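Local coordinates for protein TAF6 (Antonospora locustae, PDB 4ATG) that probably serves as a subunit of the transcription factor TFIID, its HEAT repeat-containing C-terminal domain being involved in forming the Taf6-Taf9 complex, at residues Asn166-Ile169 with Arg170-Glu174; Ile159-Lys162 with Asn163-Asn166; Ala173-Tyr176 with Lys177-Gly181. One frame throughout, in Å; residues are numbered along the deposited sequence.

Contact 1: residues Asn166-Ile169 with Arg170-Glu174; sequences NTVI and REHAE
From a wider, pi-type turn at 166-169 the backbone returns to alpha-helical bonding, E171 N giving its hydrogen to T167 O at 3.1 Å, while H172 N is divided between I169 O at 3.2 Å and a weaker bond to V168 O. The stretch is the middle of helix 162-179 in the C-terminal HEAT repeat domain, a stack of helices in which one side of a helix faces its neighbours and the other faces water. I169 and A173 suit the inner side: small or branched and apolar, they pack on L189 and L193 of helix 183-194. H172 turns back toward its own helix. Its CG stands anti to the carbonyl carbon (chi1 -64°), which brings ND1 to V168 O at 2.9 Å, with the oxygen near the ring plane and the donor on a lone pair of the carbonyl. This fixes the rotation of an imidazole that also touches K137 and W140 of helix 128-140. A leucine in its place would probably leave V168 O without its side-chain donor, and no polar bond would hold the new side chain in one rotation. On the exposed side N166 and R170 run side by side, amide and guanidinium planes 39° apart. The long R170 chain, bent at chi3, presents its guanidinium edge to the amide, and N166 OD1 receives NE at 3.0 Å and, weakly, NH2 at 3.4 Å.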
ATOM      1  N   ASN A 166     -15.218   3.126  14.718  1.00 31.21           N
ATOM      2  CA  ASN A 166     -16.090   3.908  15.600  1.00 33.28           C
ATOM      3  C   ASN A 166     -15.955   5.408  15.475  1.00 39.91           C
ATOM      4  O   ASN A 166     -16.962   6.110  15.563  1.00 43.48           O
ATOM      5  CB  ASN A 166     -15.967   3.430  17.048  1.00 35.55           C
ATOM      6  CG  ASN A 166     -16.564   2.066  17.268  1.00 54.99           C
ATOM      7  OD1 ASN A 166     -17.588   1.701  16.679  1.00 48.05           O
ATOM      8  ND2 ASN A 166     -15.941   1.280  18.130  1.00 51.33           N
ATOM      9  N   THR A 167     -14.740   5.916  15.276  1.00 35.90           N
ATOM     10  CA  THR A 167     -14.586   7.349  15.107  1.00 36.72           C
ATOM     11  C   THR A 167     -14.926   7.697  13.658  1.00 41.78           C
ATOM     12  O   THR A 167     -16.088   7.987  13.386  1.00 45.47           O
ATOM     13  CB  THR A 167     -13.280   7.888  15.706  1.00 42.87           C
ATOM     14  OG1 THR A 167     -12.163   7.206  15.134  1.00 40.48           O
ATOM     15  CG2 THR A 167     -13.242   7.765  17.222  1.00 42.67           C
ATOM     16  N   VAL A 168     -13.989   7.485  12.735  1.00 33.49           N
ATOM     17  CA  VAL A 168     -14.050   7.784  11.295  1.00 31.70           C
ATOM     18  C   VAL A 168     -15.278   7.241  10.529  1.00 32.14           C
ATOM     19  O   VAL A 168     -16.011   8.019   9.923  1.00 32.85           O
ATOM     20  CB  VAL A 168     -12.703   7.465  10.565  1.00 33.30           C
ATOM     21  CG1 VAL A 168     -12.697   8.004   9.139  1.00 32.15           C
ATOM     22  CG2 VAL A 168     -11.494   8.002  11.339  1.00 32.62           C
ATOM     23  N   ILE A 169     -15.476   5.932  10.509  1.00 25.68           N
ATOM     24  CA  ILE A 169     -16.565   5.337   9.728  1.00 25.36           C
ATOM     25  C   ILE A 169     -17.962   5.660  10.253  1.00 32.98           C
ATOM     26  O   ILE A 169     -18.787   6.214   9.505  1.00 33.03           O
ATOM     27  CB  ILE A 169     -16.307   3.824   9.488  1.00 26.37           C
ATOM     28  CG1 ILE A 169     -14.934   3.639   8.785  1.00 24.49           C
ATOM     29  CG2 ILE A 169     -17.441   3.209   8.673  1.00 25.83           C
ATOM     30  CD1 ILE A 169     -14.533   2.207   8.640  1.00 27.69           C
ATOM     31  N   ARG A 170     -18.215   5.341  11.538  1.00 32.43           N
ATOM     32  CA  ARG A 170     -19.497   5.602  12.210  1.00 34.43           C
ATOM     33  C   ARG A 170     -19.925   7.084  12.119  1.00 41.32           C
ATOM     34  O   ARG A 170     -21.088   7.361  11.821  1.00 41.85           O
ATOM     35  CB  ARG A 170     -19.449   5.114  13.670  1.00 37.63           C
ATOM     36  CG  ARG A 170     -20.822   4.825  14.270  1.00 56.05           C
ATOM     37  CD  ARG A 170     -20.763   4.045  15.585  1.00 65.31           C
ATOM     38  NE  ARG A 170     -20.183   2.702  15.443  1.00 65.96           N
ATOM     39  CZ  ARG A 170     -20.835   1.643  14.970  1.00 73.05           C
ATOM     40  NH1 ARG A 170     -22.093   1.754  14.563  1.00 59.79           N
ATOM     41  NH2 ARG A 170     -20.227   0.468  14.884  1.00 54.39           N
ATOM     42  N   GLU A 171     -18.980   8.016  12.314  1.00 39.09           N
ATOM     43  CA  GLU A 171     -19.219   9.465  12.256  1.00 40.95           C
ATOM     44  C   GLU A 171     -19.653   9.983  10.884  1.00 44.01           C
ATOM     45  O   GLU A 171     -20.398  10.953  10.824  1.00 45.37           O
ATOM     46  CB  GLU A 171     -17.957  10.230  12.696  1.00 42.41           C
ATOM     47  CG  GLU A 171     -17.969  10.652  14.155  1.00 59.65           C
ATOM     48  CD  GLU A 171     -18.629  11.993  14.398  1.00 91.83           C
ATOM     49  OE1 GLU A 171     -17.972  13.032  14.156  1.00 86.88           O
ATOM     50  OE2 GLU A 171     -19.808  12.007  14.822  1.00 94.86           O
ATOM     51  N   HIS A 172     -19.158   9.375   9.788  1.00 37.98           N
ATOM     52  CA  HIS A 172     -19.431   9.858   8.431  1.00 36.87           C
ATOM     53  C   HIS A 172     -20.359   8.993   7.581  1.00 34.35           C
ATOM     54  O   HIS A 172     -20.662   9.377   6.448  1.00 32.67           O
ATOM     55  CB  HIS A 172     -18.104  10.077   7.690  1.00 36.96           C
ATOM     56  CG  HIS A 172     -17.232  11.143   8.280  1.00 41.28           C
ATOM     57  ND1 HIS A 172     -16.134  10.824   9.064  1.00 42.54           N
ATOM     58  CD2 HIS A 172     -17.305  12.489   8.156  1.00 44.21           C
ATOM     59  CE1 HIS A 172     -15.574  11.981   9.388  1.00 42.30           C
ATOM     60  NE2 HIS A 172     -16.238  13.010   8.859  1.00 43.90           N
ATOM     61  N   ALA A 173     -20.777   7.829   8.089  1.00 30.15           N
ATOM     62  CA  ALA A 173     -21.614   6.873   7.359  1.00 30.18           C
ATOM     63  C   ALA A 173     -22.894   7.463   6.788  1.00 35.99           C
ATOM     64  O   ALA A 173     -23.179   7.260   5.608  1.00 35.48           O
ATOM     65  CB  ALA A 173     -21.945   5.670   8.234  1.00 30.60           C
ATOM     66  N   GLU A 174     -23.663   8.180   7.618  1.00 35.30           N
ATOM     67  CA  GLU A 174     -24.926   8.772   7.170  1.00 36.77           C
ATOM     68  C   GLU A 174     -24.727   9.844   6.083  1.00 38.96           C
ATOM     69  O   GLU A 174     -25.481   9.855   5.108  1.00 37.87           O
ATOM     70  CB  GLU A 174     -25.803   9.228   8.343  1.00 39.76           C
ATOM     71  CG  GLU A 174     -26.364   8.082   9.178  1.00 52.64           C
ATOM     72  CD  GLU A 174     -26.987   6.901   8.443  1.00 76.59           C
ATOM     73  OE1 GLU A 174     -27.884   7.117   7.595  1.00 57.49           O
ATOM     74  OE2 GLU A 174     -26.567   5.752   8.715  1.00 77.44           O
TER

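Contact 2: residues Ile159-Lys162 with Asn163-Asn166; sequences ILSK and NVVN
S161 and V164 meet at the start of helix 162-179, where the serine occupies the N-cap position. Its hydroxyl is held between the backbone N and the carbonyl carbon (chi1 68°), a rotation that turns OG inward over the first turn to accept from V164 N at 3.2 Å. Serine fits here because a short side chain with an acceptor can replace the carbonyl that a preceding turn would have supplied. The backbone of S161 is extended, which breaks with the helix before it, and its own carbonyl serves the same turn: S161 O takes V165 N at 3.1 Å, in the carbonyl plane, and V164 N more weakly. The valine is turned so that CG2 lies beside its backbone N and against the cap, with OG only 3.3 Å from this methyl. L160, the residue before the cap, lays its CB against the same CG2 at 4.1 Å, so one methyl meets both a polar and an apolar neighbour. V165 likewise sets CG2 against S161 O, at 3.5 Å. One residue on, K162 O accepts the backbone N of N166 at 2.9 Å; the N166 amide, its OD1 taken by R170, brings ND2 near that carbonyl without forming a hydrogen bond. The contact forms the corner between helices 147-160 and 162-179. K115 of helix 104-121 bonds to I159 O at the end of the first, while L160 and V164 together pack on Y118 of that helix and on L133 of helix 128-140.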
ATOM      1  N   ILE A 159     -10.380  -2.010   8.257  1.00 18.55           N
ATOM      2  CA  ILE A 159      -9.520  -3.033   8.868  1.00 17.31           C
ATOM      3  C   ILE A 159      -8.477  -2.457   9.864  1.00 22.03           C
ATOM      4  O   ILE A 159      -7.802  -3.239  10.537  1.00 20.09           O
ATOM      5  CB  ILE A 159      -8.848  -3.926   7.779  1.00 18.83           C
ATOM      6  CG1 ILE A 159      -7.818  -3.113   6.959  1.00 18.78           C
ATOM      7  CG2 ILE A 159      -9.921  -4.630   6.881  1.00 20.57           C
ATOM      8  CD1 ILE A 159      -6.819  -3.957   6.106  1.00 19.19           C
ATOM      9  N   LEU A 160      -8.307  -1.126   9.935  1.00 19.68           N
ATOM     10  CA  LEU A 160      -7.267  -0.543  10.820  1.00 20.05           C
ATOM     11  C   LEU A 160      -7.438  -0.868  12.307  1.00 26.09           C
ATOM     12  O   LEU A 160      -6.520  -1.420  12.921  1.00 25.69           O
ATOM     13  CB  LEU A 160      -7.098   0.963  10.597  1.00 19.46           C
ATOM     14  CG  LEU A 160      -6.649   1.369   9.194  1.00 21.96           C
ATOM     15  CD1 LEU A 160      -6.663   2.890   9.014  1.00 21.23           C
ATOM     16  CD2 LEU A 160      -5.285   0.728   8.835  1.00 24.18           C
ATOM     17  N   SER A 161      -8.615  -0.569  12.862  1.00 23.97           N
ATOM     18  CA  SER A 161      -8.947  -0.811  14.276  1.00 25.03           C
ATOM     19  C   SER A 161     -10.398  -0.499  14.527  1.00 30.95           C
ATOM     20  O   SER A 161     -11.010   0.253  13.761  1.00 30.06           O
ATOM     21  CB  SER A 161      -8.087   0.065  15.193  1.00 29.61           C
ATOM     22  OG  SER A 161      -8.401   1.447  15.080  1.00 35.06           O
ATOM     23  N   LYS A 162     -10.950  -1.043  15.638  1.00 28.90           N
ATOM     24  CA  LYS A 162     -12.319  -0.761  16.069  1.00 29.02           C
ATOM     25  C   LYS A 162     -12.479   0.718  16.372  1.00 33.45           C
ATOM     26  O   LYS A 162     -13.553   1.263  16.125  1.00 34.34           O
ATOM     27  CB  LYS A 162     -12.683  -1.593  17.309  1.00 31.89           C
ATOM     28  CG  LYS A 162     -12.861  -3.075  17.015  1.00 42.70           C
ATOM     29  CD  LYS A 162     -13.334  -3.836  18.258  1.00 54.77           C
ATOM     30  CE  LYS A 162     -12.556  -5.113  18.463  1.00 61.42           C
ATOM     31  NZ  LYS A 162     -12.479  -5.470  19.902  1.00 75.26           N
ATOM     32  N   ASN A 163     -11.418   1.381  16.885  1.00 30.48           N
ATOM     33  CA  ASN A 163     -11.496   2.814  17.179  1.00 31.56           C
ATOM     34  C   ASN A 163     -11.615   3.662  15.912  1.00 33.83           C
ATOM     35  O   ASN A 163     -12.313   4.667  15.938  1.00 34.60           O
ATOM     36  CB  ASN A 163     -10.360   3.288  18.090  1.00 35.61           C
ATOM     37  CG  ASN A 163     -10.583   4.690  18.626  1.00 60.92           C
ATOM     38  OD1 ASN A 163      -9.947   5.653  18.189  1.00 51.35           O
ATOM     39  ND2 ASN A 163     -11.532   4.846  19.540  1.00 52.99           N
ATOM     40  N   VAL A 164     -11.004   3.224  14.788  1.00 27.65           N
ATOM     41  CA  VAL A 164     -11.130   3.923  13.508  1.00 24.93           C
ATOM     42  C   VAL A 164     -12.555   3.678  12.961  1.00 28.14           C
ATOM     43  O   VAL A 164     -13.200   4.611  12.480  1.00 29.18           O
ATOM     44  CB  VAL A 164     -10.018   3.522  12.497  1.00 27.14           C
ATOM     45  CG1 VAL A 164     -10.331   4.044  11.097  1.00 26.34           C
ATOM     46  CG2 VAL A 164      -8.635   4.007  12.956  1.00 26.21           C
ATOM     47  N   VAL A 165     -13.054   2.439  13.052  1.00 25.37           N
ATOM     48  CA  VAL A 165     -14.427   2.118  12.626  1.00 26.28           C
ATOM     49  C   VAL A 165     -15.405   3.027  13.402  1.00 32.60           C
ATOM     50  O   VAL A 165     -16.264   3.664  12.799  1.00 33.76           O
ATOM     51  CB  VAL A 165     -14.771   0.603  12.805  1.00 29.62           C
ATOM     52  CG1 VAL A 165     -16.265   0.322  12.609  1.00 30.61           C
ATOM     53  CG2 VAL A 165     -13.948  -0.264  11.859  1.00 28.27           C
ATOM     54  N   ASN A 166     -15.218   3.126  14.718  1.00 31.21           N
ATOM     55  CA  ASN A 166     -16.090   3.908  15.600  1.00 33.28           C
ATOM     56  C   ASN A 166     -15.955   5.408  15.475  1.00 39.91           C
ATOM     57  O   ASN A 166     -16.962   6.110  15.563  1.00 43.48           O
ATOM     58  CB  ASN A 166     -15.967   3.430  17.048  1.00 35.55           C
ATOM     59  CG  ASN A 166     -16.564   2.066  17.268  1.00 54.99           C
ATOM     60  OD1 ASN A 166     -17.588   1.701  16.679  1.00 48.05           O
ATOM     61  ND2 ASN A 166     -15.941   1.280  18.130  1.00 51.33           N
TER

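Contact 3: residues Ala173-Tyr176 with Lys177-Gly181; sequences AEEY and KRTIG
The Y176 ring carries I180 over one face: CB stands 4.0 Å from the ring centroid, 29° off the normal, a CH-pi contact in which the two side chains cross at about a right angle. The isoleucine reaches along the ring as well, CG2 lying 3.5 Å from Y176 OH. The ring also stacks with W140, and a large aromatic with a polar end suits a place that is buried yet offers its hydroxyl two hydrogen-bond partners, Q150 OE1 and the backbone N of K182. The second flat group, the R178 guanidinium, has T179 CG2 beneath one face, offset toward its rim. This is the C-terminal end of helix 162-179 in the HEAT repeat domain, where the last carbonyls gather extra donors. Y176 O accepts I180 N at 2.8 Å and G181 N at 2.9 Å from opposite faces of its plane. Glycine is apt at 181: phi is +57°, and a CB would run into K177 O. E175 O is gripped twice too, by T179 N at 2.9 Å and by T179 OG1 at 2.8 Å, the hydroxyl coming from above the carbonyl plane. On the side facing helix 183-194, K177 extends past L189, and its NZ forms a weak salt bridge with E174 OE2 at 3.3 Å, made possible by the bend of the glutamate at chi2.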
ATOM      1  N   ALA A 173     -20.777   7.829   8.089  1.00 30.15           N
ATOM      2  CA  ALA A 173     -21.614   6.873   7.359  1.00 30.18           C
ATOM      3  C   ALA A 173     -22.894   7.463   6.788  1.00 35.99           C
ATOM      4  O   ALA A 173     -23.179   7.260   5.608  1.00 35.48           O
ATOM      5  CB  ALA A 173     -21.945   5.670   8.234  1.00 30.60           C
ATOM      6  N   GLU A 174     -23.663   8.180   7.618  1.00 35.30           N
ATOM      7  CA  GLU A 174     -24.926   8.772   7.170  1.00 36.77           C
ATOM      8  C   GLU A 174     -24.727   9.844   6.083  1.00 38.96           C
ATOM      9  O   GLU A 174     -25.481   9.855   5.108  1.00 37.87           O
ATOM     10  CB  GLU A 174     -25.803   9.228   8.343  1.00 39.76           C
ATOM     11  CG  GLU A 174     -26.364   8.082   9.178  1.00 52.64           C
ATOM     12  CD  GLU A 174     -26.987   6.901   8.443  1.00 76.59           C
ATOM     13  OE1 GLU A 174     -27.884   7.117   7.595  1.00 57.49           O
ATOM     14  OE2 GLU A 174     -26.567   5.752   8.715  1.00 77.44           O
ATOM     15  N   GLU A 175     -23.659  10.669   6.190  1.00 35.83           N
ATOM     16  CA  GLU A 175     -23.342  11.671   5.166  1.00 35.71           C
ATOM     17  C   GLU A 175     -22.965  10.978   3.852  1.00 36.55           C
ATOM     18  O   GLU A 175     -23.428  11.400   2.795  1.00 36.72           O
ATOM     19  CB  GLU A 175     -22.237  12.638   5.626  1.00 36.87           C
ATOM     20  CG  GLU A 175     -21.900  13.719   4.600  1.00 39.23           C
ATOM     21  CD  GLU A 175     -20.782  14.696   4.914  1.00 61.33           C
ATOM     22  OE1 GLU A 175     -20.135  14.561   5.978  1.00 64.76           O
ATOM     23  OE2 GLU A 175     -20.536  15.588   4.070  1.00 54.45           O
ATOM     24  N   TYR A 176     -22.167   9.901   3.917  1.00 30.83           N
ATOM     25  CA  TYR A 176     -21.795   9.171   2.708  1.00 29.95           C
ATOM     26  C   TYR A 176     -23.049   8.653   1.983  1.00 34.07           C
ATOM     27  O   TYR A 176     -23.218   8.882   0.781  1.00 33.26           O
ATOM     28  CB  TYR A 176     -20.826   7.991   3.002  1.00 29.31           C
ATOM     29  CG  TYR A 176     -20.478   7.313   1.699  1.00 30.14           C
ATOM     30  CD1 TYR A 176     -19.491   7.834   0.866  1.00 30.88           C
ATOM     31  CD2 TYR A 176     -21.267   6.273   1.201  1.00 30.96           C
ATOM     32  CE1 TYR A 176     -19.249   7.295  -0.391  1.00 32.78           C
ATOM     33  CE2 TYR A 176     -21.064   5.759  -0.075  1.00 31.63           C
ATOM     34  CZ  TYR A 176     -20.074   6.295  -0.880  1.00 35.17           C
ATOM     35  OH  TYR A 176     -19.856   5.786  -2.133  1.00 35.91           O
ATOM     36  N   LYS A 177     -23.912   7.954   2.731  1.00 31.08           N
ATOM     37  CA  LYS A 177     -25.131   7.361   2.207  1.00 33.18           C
ATOM     38  C   LYS A 177     -26.054   8.388   1.586  1.00 41.08           C
ATOM     39  O   LYS A 177     -26.597   8.133   0.516  1.00 43.06           O
ATOM     40  CB  LYS A 177     -25.856   6.550   3.285  1.00 35.42           C
ATOM     41  CG  LYS A 177     -25.111   5.272   3.693  1.00 34.78           C
ATOM     42  CD  LYS A 177     -26.013   4.432   4.587  1.00 46.23           C
ATOM     43  CE  LYS A 177     -25.262   3.598   5.580  1.00 61.27           C
ATOM     44  NZ  LYS A 177     -26.151   3.152   6.685  1.00 75.79           N
ATOM     45  N   ARG A 178     -26.186   9.563   2.226  1.00 38.69           N
ATOM     46  CA  ARG A 178     -27.059  10.651   1.780  1.00 40.49           C
ATOM     47  C   ARG A 178     -26.547  11.386   0.543  1.00 44.89           C
ATOM     48  O   ARG A 178     -27.343  11.715  -0.346  1.00 45.71           O
ATOM     49  CB  ARG A 178     -27.279  11.646   2.937  1.00 40.08           C
ATOM     50  CG  ARG A 178     -28.273  12.770   2.631  1.00 48.97           C
ATOM     51  CD  ARG A 178     -28.444  13.733   3.791  1.00 52.07           C
ATOM     52  NE  ARG A 178     -27.191  14.373   4.209  1.00 53.80           N
ATOM     53  CZ  ARG A 178     -26.646  15.434   3.622  1.00 60.06           C
ATOM     54  NH1 ARG A 178     -27.203  15.966   2.541  1.00 51.33           N
ATOM     55  NH2 ARG A 178     -25.525  15.954   4.094  1.00 47.20           N
ATOM     56  N   THR A 179     -25.235  11.676   0.500  1.00 39.93           N
ATOM     57  CA  THR A 179     -24.639  12.507  -0.548  1.00 40.59           C
ATOM     58  C   THR A 179     -23.934  11.802  -1.711  1.00 44.08           C
ATOM     59  O   THR A 179     -23.797  12.398  -2.787  1.00 44.80           O
ATOM     60  CB  THR A 179     -23.746  13.569   0.087  1.00 46.80           C
ATOM     61  OG1 THR A 179     -22.595  12.938   0.632  1.00 44.44           O
ATOM     62  CG2 THR A 179     -24.448  14.336   1.185  1.00 46.58           C
ATOM     63  N   ILE A 180     -23.425  10.583  -1.491  1.00 38.11           N
ATOM     64  CA  ILE A 180     -22.703   9.874  -2.550  1.00 37.76           C
ATOM     65  C   ILE A 180     -23.445   8.581  -2.863  1.00 44.34           C
ATOM     66  O   ILE A 180     -23.971   8.435  -3.966  1.00 44.80           O
ATOM     67  CB  ILE A 180     -21.182   9.716  -2.233  1.00 38.27           C
ATOM     68  CG1 ILE A 180     -20.523  11.099  -1.975  1.00 38.81           C
ATOM     69  CG2 ILE A 180     -20.462   8.981  -3.363  1.00 39.47           C
ATOM     70  CD1 ILE A 180     -19.127  11.077  -1.208  1.00 37.34           C
ATOM     71  N   GLY A 181     -23.513   7.690  -1.876  1.00 41.53           N
ATOM     72  CA  GLY A 181     -24.280   6.449  -1.935  1.00 41.78           C
ATOM     73  C   GLY A 181     -23.985   5.482  -3.061  1.00 45.35           C
ATOM     74  O   GLY A 181     -24.919   4.913  -3.626  1.00 47.37           O
TER

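In the fold
The three contacts follow one another along helix 162-179: contact 2 starts it, contact 1 is its middle and contact 3 its end. Contact 1 shares N166 with contact 2 and A173 and E174 with contact 3, and its centre lies about 10 Å from the centre of each. Contacts 2 and 3 do not touch, their nearest atoms being about 8 Å apart. The first two are joined by probable hydrogen bonds of the wider turn, I169 N to V164 O at 3.3 Å and R170 N to V165 O at 2.9 Å. Helix 128-140 borders all three, through W140 at contact 3, and helix 183-194 packs on contacts 1 and 3.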